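PDB 3BWT: pumilio homology domain family member 4 from Saccharomyces cerevisiae, which binds single-stranded mRNA through its Pumilio homology domain, built of eight Pumilio repeats, and may affect diploid formation in yeast. Local coordinates for residues 30-33 and 38-41; 140-145 and 177-182; 214-217 and 222-225; 290-295 and 328-333. All coordinates share one frame; numbering follows the deposited sequence.

Interaction 1 (30-33 and 38-41); sequences KQLD and KAAD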
loop_
_atom_site.group_PDB
_atom_site.type_symbol
_atom_site.label_atom_id
_atom_site.label_comp_id
_atom_site.label_asym_id
_atom_site.label_seq_id
_atom_site.Cartn_x
_atom_site.Cartn_y
_atom_site.Cartn_z
ATOM N N LYS A 30 21.420 9.588 22.456
ATOM C CA LYS A 30 21.263 10.768 23.291
ATOM C C LYS A 30 22.315 11.772 22.879
ATOM O O LYS A 30 22.002 12.879 22.452
ATOM C CB LYS A 30 21.429 10.400 24.769
ATOM C CG LYS A 30 21.018 11.497 25.751
ATOM C CD LYS A 30 21.172 11.037 27.204
ATOM C CE LYS A 30 22.637 10.780 27.573
ATOM N NZ LYS A 30 22.849 10.284 28.976
ATOM N N GLN A 31 23.570 11.357 22.997
ATOM C CA GLN A 31 24.713 12.168 22.602
ATOM C C GLN A 31 24.561 12.776 21.208
ATOM O O GLN A 31 24.889 13.940 20.990
ATOM C CB GLN A 31 25.981 11.327 22.678
ATOM C CG GLN A 31 26.192 10.716 24.038
ATOM C CD GLN A 31 26.003 11.723 25.173
ATOM O OE1 GLN A 31 26.630 12.789 25.199
ATOM N NE2 GLN A 31 25.147 11.379 26.126
ATOM N N LEU A 32 24.068 11.988 20.262
ATOM C CA LEU A 32 23.820 12.498 18.922
ATOM C C LEU A 32 22.801 13.636 18.963
ATOM O O LEU A 32 22.933 14.640 18.257
ATOM C CB LEU A 32 23.312 11.380 18.019
ATOM C CG LEU A 32 24.332 10.378 17.494
ATOM C CD1 LEU A 32 23.615 9.208 16.839
ATOM C CD2 LEU A 32 25.264 11.073 16.514
ATOM N N ASP A 33 21.791 13.477 19.812
ATOM C CA ASP A 33 20.699 14.436 19.876
ATOM C C ASP A 33 21.134 15.760 20.486
ATOM O O ASP A 33 20.517 16.791 20.230
ATOM C CB ASP A 33 19.511 13.860 20.658
ATOM C CG ASP A 33 18.220 14.623 20.405
ATOM O OD1 ASP A 33 17.762 14.660 19.242
ATOM O OD2 ASP A 33 17.657 15.182 21.370
ATOM N N LYS A 38 30.120 16.849 17.042
ATOM C CA LYS A 38 31.244 16.052 17.540
ATOM C C LYS A 38 30.814 14.623 17.807
ATOM O O LYS A 38 31.592 13.696 17.605
ATOM C CB LYS A 38 31.938 16.652 18.780
ATOM C CG LYS A 38 32.680 17.952 18.569
ATOM C CD LYS A 38 33.326 18.410 19.884
ATOM C CE LYS A 38 34.085 19.747 19.716
ATOM N NZ LYS A 38 34.720 20.231 20.989
ATOM N N ALA A 39 29.589 14.443 18.264
ATOM C CA ALA A 39 29.047 13.107 18.493
ATOM C C ALA A 39 28.921 12.360 17.170
ATOM O O ALA A 39 29.355 11.213 17.062
ATOM C CB ALA A 39 27.716 13.181 19.198
ATOM N N ALA A 40 28.348 13.023 16.165
ATOM C CA ALA A 40 28.191 12.442 14.831
ATOM C C ALA A 40 29.531 12.014 14.229
ATOM O O ALA A 40 29.633 10.953 13.616
ATOM C CB ALA A 40 27.473 13.413 13.896
ATOM N N ASP A 41 30.558 12.843 14.405
ATOM C CA ASP A 41 31.874 12.533 13.867
ATOM C C ASP A 41 32.452 11.296 14.543
ATOM O O ASP A 41 32.872 10.344 13.890
ATOM C CB ASP A 41 32.826 13.704 14.095
ATOM C CG ASP A 41 32.509 14.903 13.234
ATOM O OD1 ASP A 41 31.546 14.853 12.435
ATOM O OD2 ASP A 41 33.239 15.909 13.366
#
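Leu-32 and Ala-39 are the closest CA pair between 30-33 and 38-41, 5.3 Å apart, where the successive helices 22-34 and 37-47 meet. The small alanines of the second helix are consistent with so close a spacing. The methyl of Ala-39 points at the other helix and settles on its main chain: its CB lies 3.4 Å from the carbonyl O of Gln-31, a van der Waals contact with a peptide group. The side chain of Gln-31 approaches only at its root, and its amide runs off in another direction. Leu-32 answers from beside the alanines. Its chi1 of -77° sets CG beside the backbone N, and with chi2 at 170° the CD2 methyl of Leu-32 reaches across to 3.6 Å from the CA of Ala-40. The same methyl touches the side chains of both alanines, with Leu-32 CD2 4.1 Å from Ala-40 CB and 4.2 Å from Ala-39 CB, so it fits between them over the backbone that joins them. No hydrogen bond crosses; the contact is apolar and buried. Leu-32 also packs on Leu-63, Lys-66 and Leu-67 of helix 60-70, while Asp-33 makes a salt bridge with Lys-66. Both segments belong to Pumilio repeat 1, and this close alanine-leucine packing of consecutive helices fits the all-helical Puf repeat, the building block of the curved Pumilio homology domain.

Interaction 2 (140-145 and 177-182); sequences CLQRLK and LDHGTT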
loop_
_atom_site.group_PDB
_atom_site.type_symbol
_atom_site.label_atom_id
_atom_site.label_comp_id
_atom_site.label_asym_id
_atom_site.label_seq_id
_atom_site.Cartn_x
_atom_site.Cartn_y
_atom_site.Cartn_z
ATOM N N CYS A 140 10.842 4.835 -1.499
ATOM C CA CYS A 140 11.428 5.403 -2.691
ATOM C C CYS A 140 10.412 6.263 -3.408
ATOM O O CYS A 140 10.727 7.369 -3.858
ATOM C CB CYS A 140 11.934 4.295 -3.611
ATOM S SG CYS A 140 13.490 3.582 -3.061
ATOM N N LEU A 141 9.189 5.748 -3.508
ATOM C CA LEU A 141 8.098 6.462 -4.158
ATOM C C LEU A 141 7.677 7.675 -3.329
ATOM O O LEU A 141 7.392 8.741 -3.868
ATOM C CB LEU A 141 6.919 5.523 -4.388
ATOM C CG LEU A 141 7.223 4.289 -5.245
ATOM C CD1 LEU A 141 6.293 3.134 -4.907
ATOM C CD2 LEU A 141 7.142 4.623 -6.727
ATOM N N GLN A 142 7.661 7.528 -2.011
ATOM C CA GLN A 142 7.267 8.648 -1.165
ATOM C C GLN A 142 8.287 9.783 -1.152
ATOM O O GLN A 142 7.929 10.913 -0.839
ATOM C CB GLN A 142 7.007 8.195 0.270
ATOM C CG GLN A 142 6.105 6.999 0.383
ATOM C CD GLN A 142 5.803 6.642 1.823
ATOM O OE1 GLN A 142 6.428 5.742 2.401
ATOM N NE2 GLN A 142 4.849 7.358 2.419
ATOM N N ARG A 143 9.545 9.487 -1.476
ATOM C CA ARG A 143 10.636 10.437 -1.224
ATOM C C ARG A 143 11.370 10.945 -2.463
ATOM O O ARG A 143 11.806 12.093 -2.487
ATOM C CB ARG A 143 11.675 9.855 -0.252
ATOM C CG ARG A 143 11.211 9.710 1.190
ATOM C CD ARG A 143 10.565 10.977 1.688
ATOM N NE ARG A 143 9.780 10.734 2.893
ATOM C CZ ARG A 143 9.992 11.325 4.066
ATOM N NH1 ARG A 143 10.966 12.218 4.209
ATOM N NH2 ARG A 143 9.217 11.023 5.100
ATOM N N LEU A 144 11.528 10.095 -3.474
ATOM C CA LEU A 144 12.337 10.451 -4.635
ATOM C C LEU A 144 11.539 11.164 -5.712
ATOM O O LEU A 144 10.311 11.131 -5.726
ATOM C CB LEU A 144 12.991 9.212 -5.255
ATOM C CG LEU A 144 13.731 8.216 -4.357
ATOM C CD1 LEU A 144 14.458 7.183 -5.192
ATOM C CD2 LEU A 144 14.692 8.938 -3.449
ATOM N N LYS A 145 12.258 11.804 -6.627
ATOM C CA LYS A 145 11.634 12.396 -7.794
ATOM C C LYS A 145 11.177 11.281 -8.721
ATOM O O LYS A 145 11.831 10.254 -8.828
ATOM C CB LYS A 145 12.619 13.309 -8.526
ATOM C CG LYS A 145 12.951 14.613 -7.791
ATOM C CD LYS A 145 13.689 15.590 -8.704
ATOM C CE LYS A 145 14.513 16.598 -7.912
ATOM N NZ LYS A 145 15.763 15.991 -7.362
ATOM N N LEU A 177 0.422 4.550 -7.543
ATOM C CA LEU A 177 -0.709 5.391 -7.933
ATOM C C LEU A 177 -0.824 6.631 -7.058
ATOM O O LEU A 177 -1.476 7.600 -7.437
ATOM C CB LEU A 177 -2.017 4.609 -7.866
ATOM C CG LEU A 177 -2.106 3.452 -8.850
ATOM C CD1 LEU A 177 -3.408 2.732 -8.656
ATOM C CD2 LEU A 177 -1.974 3.957 -10.262
ATOM N N ASP A 178 -0.204 6.587 -5.883
ATOM C CA ASP A 178 -0.213 7.719 -4.969
ATOM C C ASP A 178 0.727 8.825 -5.443
ATOM O O ASP A 178 0.406 10.003 -5.345
ATOM C CB ASP A 178 0.205 7.274 -3.567
ATOM C CG ASP A 178 -0.949 6.702 -2.759
ATOM O OD1 ASP A 178 -2.102 6.749 -3.232
ATOM O OD2 ASP A 178 -0.701 6.203 -1.639
ATOM N N HIS A 179 1.887 8.430 -5.961
ATOM C CA HIS A 179 2.982 9.362 -6.191
ATOM C C HIS A 179 3.397 9.424 -7.653
ATOM O O HIS A 179 4.128 10.325 -8.072
ATOM C CB HIS A 179 4.187 8.972 -5.337
ATOM C CG HIS A 179 3.915 9.018 -3.870
ATOM N ND1 HIS A 179 3.852 10.199 -3.166
ATOM C CD2 HIS A 179 3.680 8.034 -2.974
ATOM C CE1 HIS A 179 3.599 9.942 -1.897
ATOM N NE2 HIS A 179 3.492 8.633 -1.753
ATOM N N GLY A 180 2.931 8.458 -8.431
ATOM C CA GLY A 180 3.261 8.420 -9.837
ATOM C C GLY A 180 2.809 9.647 -10.605
ATOM O O GLY A 180 1.745 10.211 -10.337
ATOM N N THR A 181 3.658 10.064 -11.539
ATOM C CA THR A 181 3.313 10.985 -12.616
ATOM C C THR A 181 2.090 10.487 -13.383
ATOM O O THR A 181 1.883 9.274 -13.514
ATOM C CB THR A 181 4.469 11.029 -13.621
ATOM O OG1 THR A 181 5.422 12.026 -13.230
ATOM C CG2 THR A 181 3.960 11.323 -15.011
ATOM N N THR A 182 1.290 11.411 -13.907
ATOM C CA THR A 182 0.129 11.043 -14.727
ATOM C C THR A 182 0.495 10.044 -15.825
ATOM O O THR A 182 -0.215 9.062 -16.056
ATOM C CB THR A 182 -0.535 12.284 -15.366
ATOM O OG1 THR A 182 -1.102 13.110 -14.341
ATOM C CG2 THR A 182 -1.633 11.869 -16.335
#
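His-179, near the end of helix 169-179, lays its imidazole against the last turn of helix 133-143, where it meets Leu-141 and Gln-142; the CA atoms of Leu-141 and His-179 are 6.2 Å apart. One contact is a CH-pi interaction: the CA of Gln-142 stands over one face of the ring, 3.9 Å from the His-179 centroid and 14° off the normal, displaced toward the rim. A second kind is polar. The carbonyl of Leu-141 lies over the same face, its O 3.5 Å from CG of His-179. As this oxygen belongs to the final turn of its helix, its partial negative charge would probably polarise the imidazole slightly. A chi1 of -62° swings the imidazole of His-179 across to the neighbouring helix. The remaining contacts are van der Waals ones. CG of Gln-142 is 3.7 Å from NE2 of His-179, and beyond it the extended chain leads the amide away from the ring, the two planes 47° apart. Next to it, CB of Leu-141 is 4.3 Å from CD2 of His-179; this leucine also packs on Phe-149 and Ile-152 of helix 146-158. No hydrogen bond joins the two segments. Putting an alanine at His-179 would probably open a gap beside the Leu-141 carbonyl and leave the CA of Gln-142 without its ring face. The contact joins Pumilio repeats 4 and 5, helix end against helix end, as in the side-by-side stacking of repeats in a Puf solenoid.

Interaction 3 (214-217 and 222-225); sequences TKEA and YDYT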
loop_
_atom_site.group_PDB
_atom_site.type_symbol
_atom_site.label_atom_id
_atom_site.label_comp_id
_atom_site.label_asym_id
_atom_site.label_seq_id
_atom_site.Cartn_x
_atom_site.Cartn_y
_atom_site.Cartn_z
ATOM N N THR A 214 -10.782 4.711 -6.293
ATOM C CA THR A 214 -10.556 5.568 -5.138
ATOM C C THR A 214 -9.792 6.836 -5.503
ATOM O O THR A 214 -10.165 7.943 -5.111
ATOM C CB THR A 214 -9.760 4.805 -4.063
ATOM O OG1 THR A 214 -10.617 3.836 -3.455
ATOM C CG2 THR A 214 -9.212 5.754 -2.995
ATOM N N LYS A 215 -8.717 6.651 -6.258
ATOM C CA LYS A 215 -7.814 7.733 -6.613
ATOM C C LYS A 215 -8.473 8.706 -7.574
ATOM O O LYS A 215 -8.449 9.926 -7.367
ATOM C CB LYS A 215 -6.527 7.160 -7.214
ATOM C CG LYS A 215 -5.444 6.908 -6.177
ATOM C CD LYS A 215 -4.617 8.186 -5.969
ATOM C CE LYS A 215 -4.127 8.328 -4.540
ATOM N NZ LYS A 215 -3.622 9.697 -4.242
ATOM N N GLU A 216 -9.068 8.163 -8.626
ATOM C CA GLU A 216 -9.796 8.982 -9.576
ATOM C C GLU A 216 -10.931 9.753 -8.913
ATOM O O GLU A 216 -11.189 10.904 -9.266
ATOM C CB GLU A 216 -10.317 8.129 -10.722
ATOM C CG GLU A 216 -9.209 7.601 -11.567
ATOM C CD GLU A 216 -9.677 7.183 -12.921
ATOM O OE1 GLU A 216 -10.866 6.843 -13.048
ATOM O OE2 GLU A 216 -8.850 7.185 -13.857
ATOM N N ALA A 217 -11.596 9.129 -7.947
ATOM C CA ALA A 217 -12.684 9.794 -7.238
ATOM C C ALA A 217 -12.156 10.948 -6.400
ATOM O O ALA A 217 -12.825 11.968 -6.254
ATOM C CB ALA A 217 -13.444 8.822 -6.374
ATOM N N TYR A 222 -12.418 11.355 -14.066
ATOM C CA TYR A 222 -12.649 9.931 -14.292
ATOM C C TYR A 222 -12.201 9.427 -15.658
ATOM O O TYR A 222 -12.646 9.916 -16.695
ATOM C CB TYR A 222 -14.116 9.593 -14.041
ATOM C CG TYR A 222 -14.550 9.954 -12.645
ATOM C CD1 TYR A 222 -14.947 11.249 -12.330
ATOM C CD2 TYR A 222 -14.540 9.012 -11.633
ATOM C CE1 TYR A 222 -15.336 11.585 -11.041
ATOM C CE2 TYR A 222 -14.921 9.337 -10.348
ATOM C CZ TYR A 222 -15.320 10.620 -10.056
ATOM O OH TYR A 222 -15.698 10.935 -8.772
ATOM N N ASP A 223 -11.317 8.435 -15.642
ATOM C CA ASP A 223 -10.803 7.835 -16.863
ATOM C C ASP A 223 -10.882 6.311 -16.756
ATOM O O ASP A 223 -11.710 5.682 -17.419
ATOM C CB ASP A 223 -9.364 8.300 -17.135
ATOM C CG ASP A 223 -8.723 7.591 -18.322
ATOM O OD1 ASP A 223 -9.355 6.674 -18.889
ATOM O OD2 ASP A 223 -7.578 7.945 -18.691
ATOM N N TYR A 224 -10.027 5.719 -15.920
ATOM C CA TYR A 224 -9.967 4.263 -15.809
ATOM C C TYR A 224 -11.181 3.711 -15.071
ATOM O O TYR A 224 -11.583 2.568 -15.287
ATOM C CB TYR A 224 -8.652 3.807 -15.169
ATOM C CG TYR A 224 -7.448 4.091 -16.042
ATOM C CD1 TYR A 224 -7.122 3.253 -17.104
ATOM C CD2 TYR A 224 -6.653 5.218 -15.823
ATOM C CE1 TYR A 224 -6.031 3.523 -17.918
ATOM C CE2 TYR A 224 -5.563 5.494 -16.622
ATOM C CZ TYR A 224 -5.255 4.646 -17.670
ATOM O OH TYR A 224 -4.171 4.926 -18.472
ATOM N N THR A 225 -11.776 4.533 -14.214
ATOM C CA THR A 225 -13.002 4.143 -13.555
ATOM C C THR A 225 -14.011 3.711 -14.613
ATOM O O THR A 225 -14.594 2.636 -14.535
ATOM C CB THR A 225 -13.572 5.305 -12.724
ATOM O OG1 THR A 225 -12.685 5.591 -11.634
ATOM C CG2 THR A 225 -14.939 4.952 -12.175
#
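Glu-216 reaches from helix 205-219 to the start of helix 224-232, within Pumilio repeat 6; its chain, extended beyond CG, carries the carboxylate across to N-H groups of the N-cap residue Asp-223 and the first two helical residues. OE1 accepts three bonds. OG1 of Thr-225 meets it on the anti side at 2.6 Å. The N of Thr-225 comes to OE1 of Glu-216 at 2.7 Å, well out of the carboxylate plane. From the opposite side of that plane, the N of Asp-223 comes to OE1 of Glu-216 at 3.1 Å. OE2 uses its syn lone pair for the N of Tyr-224 at 2.8 Å. The three N-H bonds are fairly straight (157-159°). Four bonds thus fix the group's rotation, and the positive end of the helix dipole probably steadies its charge. The Asp-223 side chain makes no capping bond. An alanine in place of Glu-216 is likely to leave these three N-H groups without this acceptor and the two helices less firmly tied. Further out, Tyr-224 bonds through OH to Asp-190, while Thr-225 packs on Val-258 of helix 256-279. The Tyr-222 ring lies across the first helix, Glu-216 O over one face, and its OH reaches 3.6 Å from CA of Ala-217.

Interaction 4 (290-295 and 328-333); sequences TALDIS and IGMLHL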
loop_
_atom_site.group_PDB
_atom_site.type_symbol
_atom_site.label_atom_id
_atom_site.label_comp_id
_atom_site.label_asym_id
_atom_site.label_seq_id
_atom_site.Cartn_x
_atom_site.Cartn_y
_atom_site.Cartn_z
ATOM N N THR A 290 -26.143 -2.747 -0.181
ATOM C CA THR A 290 -25.511 -1.540 -0.673
ATOM C C THR A 290 -26.371 -0.928 -1.767
ATOM O O THR A 290 -26.569 0.284 -1.794
ATOM C CB THR A 290 -24.109 -1.814 -1.208
ATOM O OG1 THR A 290 -23.229 -2.008 -0.102
ATOM C CG2 THR A 290 -23.615 -0.634 -2.015
ATOM N N ALA A 291 -26.886 -1.777 -2.651
ATOM C CA ALA A 291 -27.680 -1.332 -3.791
ATOM C C ALA A 291 -28.907 -0.560 -3.333
ATOM O O ALA A 291 -29.216 0.505 -3.862
ATOM C CB ALA A 291 -28.092 -2.516 -4.639
ATOM N N LEU A 292 -29.596 -1.109 -2.342
ATOM C CA LEU A 292 -30.753 -0.451 -1.747
ATOM C C LEU A 292 -30.365 0.846 -1.049
ATOM O O LEU A 292 -31.065 1.842 -1.161
ATOM C CB LEU A 292 -31.443 -1.383 -0.745
ATOM C CG LEU A 292 -32.195 -2.577 -1.331
ATOM C CD1 LEU A 292 -32.275 -3.725 -0.325
ATOM C CD2 LEU A 292 -33.572 -2.157 -1.801
ATOM N N ASP A 293 -29.256 0.825 -0.314
ATOM C CA ASP A 293 -28.828 1.983 0.454
ATOM C C ASP A 293 -28.495 3.136 -0.479
ATOM O O ASP A 293 -29.009 4.244 -0.315
ATOM C CB ASP A 293 -27.624 1.633 1.333
ATOM C CG ASP A 293 -27.076 2.841 2.094
ATOM O OD1 ASP A 293 -27.862 3.542 2.764
ATOM O OD2 ASP A 293 -25.849 3.083 2.025
ATOM N N ILE A 294 -27.645 2.871 -1.467
ATOM C CA ILE A 294 -27.293 3.883 -2.457
ATOM C C ILE A 294 -28.531 4.392 -3.194
ATOM O O ILE A 294 -28.782 5.594 -3.226
ATOM C CB ILE A 294 -26.257 3.365 -3.484
ATOM C CG1 ILE A 294 -24.928 3.066 -2.797
ATOM C CG2 ILE A 294 -26.051 4.382 -4.605
ATOM C CD1 ILE A 294 -24.391 4.228 -1.988
ATOM N N SER A 295 -29.305 3.476 -3.771
ATOM C CA SER A 295 -30.460 3.857 -4.580
ATOM C C SER A 295 -31.481 4.694 -3.803
ATOM O O SER A 295 -32.066 5.629 -4.357
ATOM C CB SER A 295 -31.123 2.632 -5.216
ATOM O OG SER A 295 -31.735 1.816 -4.235
ATOM N N ILE A 328 -34.424 -6.457 5.043
ATOM C CA ILE A 328 -35.699 -5.955 5.532
ATOM C C ILE A 328 -35.513 -4.531 6.054
ATOM O O ILE A 328 -36.411 -3.681 5.954
ATOM C CB ILE A 328 -36.247 -6.866 6.650
ATOM C CG1 ILE A 328 -36.590 -8.246 6.084
ATOM C CG2 ILE A 328 -37.469 -6.253 7.300
ATOM C CD1 ILE A 328 -37.035 -9.254 7.125
ATOM N N GLY A 329 -34.326 -4.277 6.597
ATOM C CA GLY A 329 -34.008 -2.989 7.180
ATOM C C GLY A 329 -33.837 -1.912 6.131
ATOM O O GLY A 329 -33.926 -0.720 6.431
ATOM N N MET A 330 -33.598 -2.328 4.893
ATOM C CA MET A 330 -33.311 -1.382 3.825
ATOM C C MET A 330 -34.557 -1.077 3.010
ATOM O O MET A 330 -34.488 -0.355 2.018
ATOM C CB MET A 330 -32.224 -1.941 2.898
ATOM C CG MET A 330 -31.017 -2.537 3.613
ATOM S SD MET A 330 -30.146 -1.346 4.652
ATOM C CE MET A 330 -30.070 0.056 3.538
ATOM N N LEU A 331 -35.697 -1.605 3.445
ATOM C CA LEU A 331 -36.850 -1.727 2.556
ATOM C C LEU A 331 -37.832 -0.563 2.432
ATOM O O LEU A 331 -38.349 -0.318 1.339
ATOM C CB LEU A 331 -37.610 -3.021 2.828
ATOM C CG LEU A 331 -37.162 -4.126 1.879
ATOM C CD1 LEU A 331 -38.200 -5.235 1.846
ATOM C CD2 LEU A 331 -36.934 -3.543 0.483
ATOM N N HIS A 332 -38.119 0.145 3.516
ATOM C CA HIS A 332 -39.159 1.171 3.415
ATOM C C HIS A 332 -38.654 2.594 3.637
ATOM O O HIS A 332 -39.208 3.545 3.083
ATOM C CB HIS A 332 -40.349 0.823 4.309
ATOM C CG HIS A 332 -40.933 -0.525 4.014
ATOM N ND1 HIS A 332 -41.738 -0.763 2.919
ATOM C CD2 HIS A 332 -40.803 -1.714 4.651
ATOM C CE1 HIS A 332 -42.089 -2.036 2.903
ATOM N NE2 HIS A 332 -41.536 -2.636 3.942
ATOM N N LEU A 333 -37.600 2.718 4.440
ATOM C CA LEU A 333 -36.863 3.969 4.620
ATOM C C LEU A 333 -37.631 5.222 4.186
ATOM O O LEU A 333 -37.393 6.319 4.694
ATOM C CB LEU A 333 -35.529 3.886 3.874
ATOM C CG LEU A 333 -34.397 3.124 4.567
ATOM C CD1 LEU A 333 -34.944 2.083 5.530
ATOM C CD2 LEU A 333 -33.481 2.478 3.532
#
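Met-330, the third residue of a beta turn, faces Leu-292 and Asp-293, its CA 6.2 Å from that of Leu-292. The side chains of Met-330 and Leu-292 point toward each other's segments and cross obliquely: CB of Met-330 sits against both CB and the CD1 methyl of Leu-292, at 3.8 Å and 3.7 Å. Beyond that point the methionine does not run on past the leucine. Bends at chi2 (-60°) and chi3 (-45°) fold the chain back on itself and carry the terminal methyl along the helix surface to Asp-293, where CE of Met-330 sits 3.7 Å from CB of Asp-293. The methyl therefore rests on the apolar base of the aspartate; the carboxylate of Asp-293 is turned by chi1 (176°) anti to the backbone N, with OD1 4.2 Å from CE of Met-330, and its OD2 has a long, weak ion pair with Lys-297. Leu-292 lies on helix 284-298 in Pumilio repeat 8, the last of the eight repeats, and residues 328-333 form the carboxyl end of the chain, which folds back here against that repeat at the end of the Puf solenoid. The type I turn runs from Ile-328 to Leu-331, with a weak bond from Leu-331 N to Ile-328 O, and brings Met-330 and Leu-331 to the helix in succession. Leu-331 starts out away from the helix, yet its branch returns, CD2 lying 4.3 Å from CD2 of Leu-292. Leu-292 is backed by Leu-306 of helix 300-310, whose Tyr-303 hydrogen-bonds through OH to the carbonyl O of Met-330.

Overall arrangement
The four contacts follow one another along the chain and along the curved solenoid, with the centres of interactions 1 and 4 about 62 Å apart on opposite sides of the chain's centre. Interactions 1 and 3 each pack consecutive helices inside one repeat, interaction 2 joins neighbouring repeats, and interaction 4 folds the chain end onto the last repeat. Interactions 2 and 3, with centres about 17 Å apart, touch directly: Lys-215 NZ approaches Asp-178 OD1 at 3.5 Å in a long, weak ion pair, and its CD packs against Leu-177 O. Interactions 3 and 4 stay about 13 Å apart at their nearest atoms. Together the contacts sample the helical packing that shapes this RNA-binding domain.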